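Local coordinates for protein xylulose kinase (Bifidobacterium adolescentis ATCC 15703, PDB 3I8B) that probably phosphorylates D-xylulose at the expense of ATP, giving D-xylulose 5-phosphate and ADP, as a member of the FGGY carbohydrate kinase family, at residues 131-142 and 307-317; 336-346 and 396-407. All blocks are in the same frame, centred on the assembly; numbering follows the deposited sequence.

Interaction 1. Residues 131-142 and 307-317; sequences VKAVGSSPVASY and TYDLTGAVSGF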
loop_
_atom_site.group_PDB
_atom_site.type_symbol
_atom_site.label_atom_id
_atom_site.label_comp_id
_atom_site.label_asym_id
_atom_site.label_seq_id
_atom_site.Cartn_x
_atom_site.Cartn_y
_atom_site.Cartn_z
ATOM N N VAL A 131 -12.077 -3.680 -11.846
ATOM C CA VAL A 131 -11.946 -2.292 -11.420
ATOM C C VAL A 131 -13.302 -1.709 -10.964
ATOM O O VAL A 131 -13.404 -1.118 -9.878
ATOM C CB VAL A 131 -11.274 -1.443 -12.524
ATOM C CG1 VAL A 131 -11.330 0.063 -12.207
ATOM C CG2 VAL A 131 -9.837 -1.896 -12.698
ATOM N N LYS A 132 -14.343 -1.904 -11.778
ATOM C CA LYS A 132 -15.686 -1.440 -11.430
ATOM C C LYS A 132 -16.276 -2.156 -10.202
ATOM O O LYS A 132 -16.983 -1.542 -9.409
ATOM C CB LYS A 132 -16.641 -1.525 -12.635
ATOM C CG LYS A 132 -16.287 -0.569 -13.780
ATOM C CD LYS A 132 -17.255 -0.688 -14.976
ATOM C CE LYS A 132 -17.377 -2.146 -15.436
ATOM N NZ LYS A 132 -17.729 -2.396 -16.901
ATOM N N ALA A 133 -15.969 -3.443 -10.042
ATOM C CA ALA A 133 -16.490 -4.233 -8.925
ATOM C C ALA A 133 -15.898 -3.836 -7.560
ATOM O O ALA A 133 -16.633 -3.662 -6.582
ATOM C CB ALA A 133 -16.265 -5.736 -9.185
ATOM N N VAL A 134 -14.572 -3.701 -7.494
ATOM C CA VAL A 134 -13.895 -3.495 -6.207
ATOM C C VAL A 134 -12.757 -2.470 -6.239
ATOM O O VAL A 134 -12.069 -2.280 -5.233
ATOM C CB VAL A 134 -13.307 -4.814 -5.644
ATOM C CG1 VAL A 134 -14.399 -5.823 -5.344
ATOM C CG2 VAL A 134 -12.266 -5.379 -6.593
ATOM N N GLY A 135 -12.536 -1.837 -7.389
ATOM C CA GLY A 135 -11.532 -0.787 -7.504
ATOM C C GLY A 135 -10.202 -1.145 -8.159
ATOM O O GLY A 135 -9.483 -0.244 -8.625
ATOM N N SER A 136 -9.843 -2.433 -8.181
ATOM C CA SER A 136 -8.537 -2.831 -8.700
ATOM C C SER A 136 -8.579 -4.110 -9.533
ATOM O O SER A 136 -9.379 -5.023 -9.282
ATOM C CB SER A 136 -7.515 -3.029 -7.565
ATOM O OG SER A 136 -7.520 -1.955 -6.638
ATOM N N SER A 137 -7.692 -4.174 -10.517
ATOM C CA SER A 137 -7.531 -5.373 -11.325
ATOM C C SER A 137 -6.527 -6.341 -10.678
ATOM O O SER A 137 -5.410 -5.935 -10.321
ATOM C CB SER A 137 -7.094 -4.986 -12.736
ATOM O OG SER A 137 -6.911 -6.142 -13.528
ATOM N N PRO A 138 -6.913 -7.631 -10.536
ATOM C CA PRO A 138 -6.111 -8.629 -9.813
ATOM C C PRO A 138 -4.625 -8.655 -10.174
ATOM O O PRO A 138 -4.248 -8.604 -11.348
ATOM C CB PRO A 138 -6.775 -9.961 -10.198
ATOM C CG PRO A 138 -8.170 -9.610 -10.455
ATOM C CD PRO A 138 -8.154 -8.218 -11.065
ATOM N N VAL A 139 -3.791 -8.697 -9.140
ATOM C CA VAL A 139 -2.372 -9.015 -9.274
ATOM C C VAL A 139 -2.083 -9.994 -8.148
ATOM O O VAL A 139 -2.903 -10.161 -7.244
ATOM C CB VAL A 139 -1.443 -7.764 -9.177
ATOM C CG1 VAL A 139 -1.596 -6.872 -10.407
ATOM C CG2 VAL A 139 -1.717 -6.966 -7.905
ATOM N N ALA A 140 -0.937 -10.644 -8.204
ATOM C CA ALA A 140 -0.556 -11.636 -7.202
ATOM C C ALA A 140 -0.593 -11.101 -5.771
ATOM O O ALA A 140 -0.748 -11.874 -4.824
ATOM C CB ALA A 140 0.835 -12.187 -7.515
ATOM N N SER A 141 -0.439 -9.791 -5.606
ATOM C CA SER A 141 -0.414 -9.211 -4.261
ATOM C C SER A 141 -1.694 -9.462 -3.491
ATOM O O SER A 141 -1.662 -9.715 -2.286
ATOM C CB SER A 141 -0.175 -7.698 -4.314
ATOM O OG SER A 141 1.165 -7.412 -4.655
ATOM N N TYR A 142 -2.820 -9.369 -4.193
ATOM C CA TYR A 142 -4.121 -9.260 -3.551
ATOM C C TYR A 142 -4.635 -10.512 -2.845
ATOM O O TYR A 142 -4.414 -11.640 -3.287
ATOM C CB TYR A 142 -5.159 -8.715 -4.530
ATOM C CG TYR A 142 -4.763 -7.396 -5.145
ATOM C CD1 TYR A 142 -3.808 -6.578 -4.537
ATOM C CD2 TYR A 142 -5.349 -6.954 -6.326
ATOM C CE1 TYR A 142 -3.442 -5.364 -5.101
ATOM C CE2 TYR A 142 -4.999 -5.750 -6.887
ATOM C CZ TYR A 142 -4.049 -4.955 -6.272
ATOM O OH TYR A 142 -3.709 -3.748 -6.846
ATOM N N THR A 307 -11.974 6.168 -7.409
ATOM C CA THR A 307 -11.193 6.290 -8.642
ATOM C C THR A 307 -11.143 4.949 -9.371
ATOM O O THR A 307 -10.973 3.896 -8.746
ATOM C CB THR A 307 -9.747 6.772 -8.360
ATOM O OG1 THR A 307 -9.124 5.888 -7.425
ATOM C CG2 THR A 307 -9.748 8.190 -7.784
ATOM N N TYR A 308 -11.287 4.996 -10.696
ATOM C CA TYR A 308 -11.435 3.782 -11.498
ATOM C C TYR A 308 -10.544 3.788 -12.746
ATOM O O TYR A 308 -10.937 4.296 -13.786
ATOM C CB TYR A 308 -12.903 3.610 -11.909
ATOM C CG TYR A 308 -13.851 3.385 -10.754
ATOM C CD1 TYR A 308 -13.962 2.136 -10.164
ATOM C CD2 TYR A 308 -14.647 4.418 -10.262
ATOM C CE1 TYR A 308 -14.815 1.919 -9.104
ATOM C CE2 TYR A 308 -15.517 4.209 -9.200
ATOM C CZ TYR A 308 -15.597 2.954 -8.629
ATOM O OH TYR A 308 -16.451 2.720 -7.582
ATOM N N ASP A 309 -9.345 3.233 -12.637
ATOM C CA ASP A 309 -8.493 3.053 -13.808
ATOM C C ASP A 309 -8.870 1.754 -14.540
ATOM O O ASP A 309 -8.371 0.687 -14.204
ATOM C CB ASP A 309 -7.017 3.039 -13.402
ATOM C CG ASP A 309 -6.094 2.688 -14.562
ATOM O OD1 ASP A 309 -6.570 2.675 -15.723
ATOM O OD2 ASP A 309 -4.898 2.421 -14.308
ATOM N N LEU A 310 -9.757 1.858 -15.531
ATOM C CA LEU A 310 -10.289 0.692 -16.247
ATOM C C LEU A 310 -9.188 -0.148 -16.876
ATOM O O LEU A 310 -9.390 -1.304 -17.264
ATOM C CB LEU A 310 -11.295 1.130 -17.320
ATOM C CG LEU A 310 -12.466 1.955 -16.785
ATOM C CD1 LEU A 310 -13.489 2.248 -17.884
ATOM C CD2 LEU A 310 -13.117 1.250 -15.592
ATOM N N THR A 311 -8.018 0.460 -16.957
ATOM C CA THR A 311 -6.806 -0.155 -17.467
ATOM C C THR A 311 -6.204 -1.178 -16.494
ATOM O O THR A 311 -5.526 -2.120 -16.906
ATOM C CB THR A 311 -5.790 0.967 -17.724
ATOM O OG1 THR A 311 -5.684 1.212 -19.129
ATOM C CG2 THR A 311 -4.455 0.653 -17.122
ATOM N N GLY A 312 -6.437 -0.975 -15.198
ATOM C CA GLY A 312 -5.940 -1.885 -14.183
ATOM C C GLY A 312 -4.497 -1.631 -13.785
ATOM O O GLY A 312 -3.831 -2.521 -13.247
ATOM N N ALA A 313 -4.002 -0.425 -14.058
ATOM C CA ALA A 313 -2.675 -0.031 -13.602
ATOM C C ALA A 313 -2.770 0.561 -12.191
ATOM O O ALA A 313 -2.127 0.094 -11.248
ATOM C CB ALA A 313 -2.057 0.986 -14.555
ATOM N N VAL A 314 -3.566 1.610 -12.066
ATOM C CA VAL A 314 -3.727 2.266 -10.783
ATOM C C VAL A 314 -4.726 1.499 -9.928
ATOM O O VAL A 314 -5.860 1.263 -10.341
ATOM C CB VAL A 314 -4.171 3.738 -10.945
ATOM C CG1 VAL A 314 -4.007 4.481 -9.629
ATOM C CG2 VAL A 314 -3.358 4.418 -12.032
ATOM N N SER A 315 -4.285 1.114 -8.734
ATOM C CA SER A 315 -5.150 0.505 -7.728
ATOM C C SER A 315 -6.167 1.509 -7.168
ATOM O O SER A 315 -5.856 2.682 -6.952
ATOM C CB SER A 315 -4.305 -0.039 -6.571
ATOM O OG SER A 315 -3.476 -1.112 -6.979
ATOM N N GLY A 316 -7.376 1.036 -6.905
ATOM C CA GLY A 316 -8.403 1.867 -6.316
ATOM C C GLY A 316 -8.624 1.538 -4.851
ATOM O O GLY A 316 -9.642 0.944 -4.486
ATOM N N PHE A 317 -7.669 1.927 -4.013
ATOM C CA PHE A 317 -7.758 1.673 -2.579
ATOM C C PHE A 317 -8.462 2.824 -1.874
ATOM O O PHE A 317 -8.709 3.874 -2.471
ATOM C CB PHE A 317 -6.365 1.488 -1.962
ATOM C CG PHE A 317 -5.596 0.322 -2.516
ATOM C CD1 PHE A 317 -6.248 -0.731 -3.149
ATOM C CD2 PHE A 317 -4.212 0.272 -2.392
ATOM C CE1 PHE A 317 -5.529 -1.803 -3.660
ATOM C CE2 PHE A 317 -3.488 -0.811 -2.890
ATOM C CZ PHE A 317 -4.146 -1.845 -3.524
HETATM O O HOH W 1 -17.214 0.104 -7.143
HETATM O O HOH W 2 -8.493 1.746 -10.053
HETATM O O HOH W 3 -5.939 -1.846 -10.759
#

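Interaction 2. Residues 336-346 and 396-407; sequences ILDAGRAALGV and RENLARAFVEGL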
loop_
_atom_site.group_PDB
_atom_site.type_symbol
_atom_site.label_atom_id
_atom_site.label_comp_id
_atom_site.label_asym_id
_atom_site.label_seq_id
_atom_site.Cartn_x
_atom_site.Cartn_y
_atom_site.Cartn_z
ATOM N N ILE A 336 16.342 2.496 -12.307
ATOM C CA ILE A 336 16.673 3.173 -13.561
ATOM C C ILE A 336 18.071 3.797 -13.483
ATOM O O ILE A 336 18.841 3.781 -14.443
ATOM C CB ILE A 336 15.656 4.292 -13.872
ATOM C CG1 ILE A 336 14.254 3.714 -14.051
ATOM C CG2 ILE A 336 16.078 5.081 -15.103
ATOM C CD1 ILE A 336 13.181 4.770 -14.319
ATOM N N LEU A 337 18.388 4.352 -12.321
ATOM C CA LEU A 337 19.671 4.998 -12.102
ATOM C C LEU A 337 20.802 3.982 -12.000
ATOM O O LEU A 337 21.947 4.281 -12.355
ATOM C CB LEU A 337 19.603 5.856 -10.838
ATOM C CG LEU A 337 18.885 7.191 -11.020
ATOM C CD1 LEU A 337 19.803 8.354 -10.670
ATOM C CD2 LEU A 337 18.330 7.329 -12.436
ATOM N N ASP A 338 20.478 2.784 -11.519
ATOM C CA ASP A 338 21.437 1.684 -11.507
ATOM C C ASP A 338 21.750 1.271 -12.946
ATOM O O ASP A 338 22.910 1.091 -13.320
ATOM C CB ASP A 338 20.884 0.499 -10.713
ATOM C CG ASP A 338 20.681 0.833 -9.234
ATOM O OD1 ASP A 338 21.559 1.498 -8.656
ATOM O OD2 ASP A 338 19.647 0.436 -8.649
ATOM N N ALA A 339 20.698 1.134 -13.749
ATOM C CA ALA A 339 20.844 0.855 -15.169
ATOM C C ALA A 339 21.809 1.855 -15.779
ATOM O O ALA A 339 22.721 1.484 -16.519
ATOM C CB ALA A 339 19.495 0.942 -15.864
ATOM N N GLY A 340 21.592 3.130 -15.461
ATOM C CA GLY A 340 22.427 4.214 -15.951
ATOM C C GLY A 340 23.898 4.052 -15.617
ATOM O O GLY A 340 24.765 4.345 -16.445
ATOM N N ARG A 341 24.186 3.591 -14.404
ATOM C CA ARG A 341 25.567 3.412 -13.976
ATOM C C ARG A 341 26.244 2.277 -14.743
ATOM O O ARG A 341 27.363 2.435 -15.230
ATOM C CB ARG A 341 25.650 3.163 -12.467
ATOM C CG ARG A 341 25.351 4.396 -11.590
ATOM C CD ARG A 341 25.545 4.048 -10.116
ATOM N NE ARG A 341 24.811 2.829 -9.785
ATOM C CZ ARG A 341 25.227 1.902 -8.929
ATOM N NH1 ARG A 341 26.388 2.046 -8.298
ATOM N NH2 ARG A 341 24.476 0.828 -8.707
ATOM N N ALA A 342 25.565 1.135 -14.846
ATOM C CA ALA A 342 26.095 0.002 -15.606
ATOM C C ALA A 342 26.304 0.398 -17.063
ATOM O O ALA A 342 27.369 0.172 -17.633
ATOM C CB ALA A 342 25.160 -1.204 -15.509
ATOM N N ALA A 343 25.281 1.004 -17.655
ATOM C CA ALA A 343 25.333 1.398 -19.057
ATOM C C ALA A 343 26.500 2.338 -19.374
ATOM O O ALA A 343 27.161 2.198 -20.395
ATOM C CB ALA A 343 24.008 2.030 -19.480
ATOM N N LEU A 344 26.755 3.300 -18.497
ATOM C CA LEU A 344 27.766 4.308 -18.786
ATOM C C LEU A 344 29.112 4.045 -18.122
ATOM O O LEU A 344 30.094 4.722 -18.430
ATOM C CB LEU A 344 27.261 5.703 -18.410
ATOM C CG LEU A 344 26.394 6.386 -19.468
ATOM C CD1 LEU A 344 25.338 5.428 -19.978
ATOM C CD2 LEU A 344 25.757 7.651 -18.915
ATOM N N GLY A 345 29.164 3.061 -17.226
ATOM C CA GLY A 345 30.360 2.815 -16.441
ATOM C C GLY A 345 30.734 4.017 -15.592
ATOM O O GLY A 345 31.823 4.582 -15.741
ATOM N N VAL A 346 29.820 4.411 -14.709
ATOM C CA VAL A 346 30.009 5.554 -13.821
ATOM C C VAL A 346 29.338 5.247 -12.485
ATOM O O VAL A 346 28.521 4.333 -12.401
ATOM C CB VAL A 346 29.369 6.846 -14.400
ATOM C CG1 VAL A 346 29.996 7.221 -15.737
ATOM C CG2 VAL A 346 27.857 6.684 -14.546
ATOM N N ARG A 396 27.517 10.574 -23.653
ATOM C CA ARG A 396 27.273 10.159 -22.275
ATOM C C ARG A 396 26.459 11.189 -21.493
ATOM O O ARG A 396 25.602 10.828 -20.677
ATOM C CB ARG A 396 28.589 9.871 -21.555
ATOM C CG ARG A 396 29.228 8.568 -21.983
ATOM C CD ARG A 396 30.716 8.553 -21.690
ATOM N NE ARG A 396 31.055 7.762 -20.510
ATOM C CZ ARG A 396 31.666 8.247 -19.434
ATOM N NH1 ARG A 396 31.941 7.442 -18.415
ATOM N NH2 ARG A 396 32.009 9.530 -19.381
ATOM N N GLU A 397 26.731 12.467 -21.738
ATOM C CA GLU A 397 26.020 13.527 -21.039
ATOM C C GLU A 397 24.517 13.440 -21.299
ATOM O O GLU A 397 23.715 13.379 -20.361
ATOM C CB GLU A 397 26.552 14.904 -21.445
ATOM C CG GLU A 397 27.893 15.265 -20.813
ATOM C CD GLU A 397 29.099 14.912 -21.683
ATOM O OE1 GLU A 397 28.935 14.227 -22.730
ATOM O OE2 GLU A 397 30.217 15.343 -21.309
ATOM N N ASN A 398 24.145 13.425 -22.577
ATOM C CA ASN A 398 22.744 13.374 -22.959
ATOM C C ASN A 398 22.070 12.066 -22.534
ATOM O O ASN A 398 20.919 12.074 -22.106
ATOM C CB ASN A 398 22.595 13.585 -24.462
ATOM C CG ASN A 398 22.938 14.993 -24.892
ATOM O OD1 ASN A 398 23.274 15.235 -26.057
ATOM N ND2 ASN A 398 22.856 15.933 -23.961
ATOM N N LEU A 399 22.776 10.946 -22.660
ATOM C CA LEU A 399 22.238 9.676 -22.188
ATOM C C LEU A 399 22.005 9.730 -20.680
ATOM O O LEU A 399 20.941 9.338 -20.192
ATOM C CB LEU A 399 23.164 8.507 -22.523
ATOM C CG LEU A 399 23.197 7.987 -23.973
ATOM C CD1 LEU A 399 24.284 6.964 -24.128
ATOM C CD2 LEU A 399 21.865 7.390 -24.416
ATOM N N ALA A 400 23.016 10.192 -19.950
ATOM C CA ALA A 400 22.909 10.357 -18.505
ATOM C C ALA A 400 21.642 11.137 -18.169
ATOM O O ALA A 400 20.829 10.708 -17.358
ATOM C CB ALA A 400 24.132 11.079 -17.963
ATOM N N ARG A 401 21.481 12.283 -18.818
ATOM C CA ARG A 401 20.335 13.148 -18.588
ATOM C C ARG A 401 19.018 12.444 -18.948
ATOM O O ARG A 401 17.997 12.658 -18.294
ATOM C CB ARG A 401 20.500 14.452 -19.378
ATOM C CG ARG A 401 19.367 15.452 -19.222
ATOM C CD ARG A 401 19.274 15.973 -17.789
ATOM N NE ARG A 401 18.379 17.122 -17.685
ATOM C CZ ARG A 401 18.774 18.365 -17.421
ATOM N NH1 ARG A 401 20.057 18.634 -17.230
ATOM N NH2 ARG A 401 17.881 19.341 -17.350
ATOM N N ALA A 402 19.051 11.603 -19.983
ATOM C CA ALA A 402 17.868 10.841 -20.398
ATOM C C ALA A 402 17.466 9.779 -19.370
ATOM O O ALA A 402 16.282 9.498 -19.195
ATOM C CB ALA A 402 18.086 10.201 -21.789
ATOM N N PHE A 403 18.453 9.189 -18.699
ATOM C CA PHE A 403 18.183 8.248 -17.618
ATOM C C PHE A 403 17.441 8.950 -16.469
ATOM O O PHE A 403 16.435 8.451 -15.957
ATOM C CB PHE A 403 19.485 7.654 -17.084
ATOM C CG PHE A 403 19.962 6.431 -17.824
ATOM C CD1 PHE A 403 19.337 5.206 -17.648
ATOM C CD2 PHE A 403 21.067 6.500 -18.657
ATOM C CE1 PHE A 403 19.785 4.084 -18.316
ATOM C CE2 PHE A 403 21.522 5.378 -19.324
ATOM C CZ PHE A 403 20.883 4.168 -19.150
ATOM N N VAL A 404 17.946 10.112 -16.063
ATOM C CA VAL A 404 17.305 10.876 -14.983
ATOM C C VAL A 404 15.929 11.416 -15.389
ATOM O O VAL A 404 14.952 11.322 -14.631
ATOM C CB VAL A 404 18.191 12.045 -14.518
ATOM C CG1 VAL A 404 17.490 12.837 -13.424
ATOM C CG2 VAL A 404 19.534 11.534 -14.019
ATOM N N GLU A 405 15.851 11.988 -16.585
ATOM C CA GLU A 405 14.603 12.555 -17.060
ATOM C C GLU A 405 13.564 11.458 -17.256
ATOM O O GLU A 405 12.365 11.696 -17.125
ATOM C CB GLU A 405 14.822 13.355 -18.355
ATOM C CG GLU A 405 15.637 14.642 -18.161
ATOM C CD GLU A 405 15.607 15.560 -19.380
ATOM O OE1 GLU A 405 15.309 15.065 -20.496
ATOM O OE2 GLU A 405 15.892 16.773 -19.225
ATOM N N GLY A 406 14.027 10.248 -17.555
ATOM C CA GLY A 406 13.122 9.133 -17.763
ATOM C C GLY A 406 12.495 8.703 -16.455
ATOM O O GLY A 406 11.301 8.492 -16.379
ATOM N N LEU A 407 13.321 8.567 -15.426
ATOM C CA LEU A 407 12.846 8.222 -14.095
ATOM C C LEU A 407 11.748 9.196 -13.662
ATOM O O LEU A 407 10.662 8.780 -13.277
ATOM C CB LEU A 407 14.018 8.247 -13.105
ATOM C CG LEU A 407 13.777 7.855 -11.642
ATOM C CD1 LEU A 407 15.091 7.551 -10.967
ATOM C CD2 LEU A 407 13.032 8.948 -10.886
#

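Interaction 1. Residues 131-142 and 307-317
Ser136 and Gly316 tie the loop after helix 122-134 to edge strand 315-318. Gly316 N donates to Ser136 OG over 3.0 Å, with an N-H...O angle of 151°. The hydroxyl sits beside its own backbone N (chi1 -47°), which turns it to this amide. Ser136 OG also lies 3.6 Å from Phe317 CE1. Next along, Tyr142 OH and Ser315 OG are only 2.6 Å apart, the serine oxygen lying at the phenol edge, near the ring plane. Tyr142 CE1 meets the rim of Phe317 at CZ, 3.9 Å away. Val139 CG2 covers one face of the tyrosine ring. His75, a predicted substrate-binding residue, lies beside both aromatic rings.

At the helix end, Val131 packs against Tyr308, Asp309 O and Leu310. Its CG1 is anti to the backbone N (chi1 171°) and packs on Tyr308 CB and Leu310 CD2. Val131 CG2 lies 3.3 Å from Asp309 O. The edge of the Tyr308 ring faces Val131 O, in plane, at CD1. A water bridges Tyr308 OH to Lys132 O. A second water takes Asp309 N and lies close to Gly135 O and Val314 O. The Asp309 carboxylate binds the backbone just past its turn: OD2 takes Val314 N at 2.7 Å and also Ala313 N.

The join combines an apolar patch round Val131 with hydroxyl, peptide and water contacts, so it rests on directional bonds as well as on close packing.

Interaction 2. Residues 336-346 and 396-407
Phe403 packs its ring flat on the backbone of Gly340. Gly340 CA stands 3.4 Å from the Phe403 ring centroid and 6° off the normal, a CH-pi contact over the face. The Gly340 backbone lies directly against the ring, with no side chain between them. The Phe403 side chain is a knob among Ala339, Gly340, Ala343 and Leu344. Ala343 CB touches Phe403 CZ at 3.8 Å, and Leu344 CD1 meets CE2 of the same ring. Phe386 meets this ring edge-to-face.

The packing stays tight toward Ile336. Ile336 CD1 reaches Leu407 CA at 3.5 Å, closer than usual for two carbons, while Ile336 CG2 lies against Phe403 O. Leu407 CG, anti to its backbone N, carries CD1 to Leu337. Leu407 CD1 meets Leu337 CD2 at 3.6 Å, the two side chains crossing at about a right angle. Leu407 also touches Ile440 of helix 438-448.

The other end is looser and more exposed. Leu344 still lays CD2 on Ala400 CB, but beyond it Arg396 reaches out through a chain bent at chi3. Arg396 NH1 donates to Leu344 O at 3.3 Å, a long bond, with the donor tilted 25° from the carbonyl plane. Val346 CG1 lies beside the same nitrogen.

The axes of the two segments approach to 9.3 Å at 167°. This is an antiparallel helix pair with a knob-into-hole core, set in the C-terminal domain of an FGGY kinase.

Overall arrangement
Interactions 1 and 2 are separate: their centres lie 32 Å apart and their nearest atoms about 15 Å apart. Interaction 1 joins the N-terminal and C-terminal family regions and is near the predicted catalytic centre. There the Phe317 side chain is about 4 Å from that of His75 and about 8 Å from that of Asp274, the predicted proton acceptor. Interaction 2 lies wholly in the C-terminal region, away from the annotated sites, its centre 29 Å from that of the chain against 13 Å for interaction 1. Helix 396-420 connects them: its start forms interaction 2, and Leu417 and Ile418 further along touch segment 307-317.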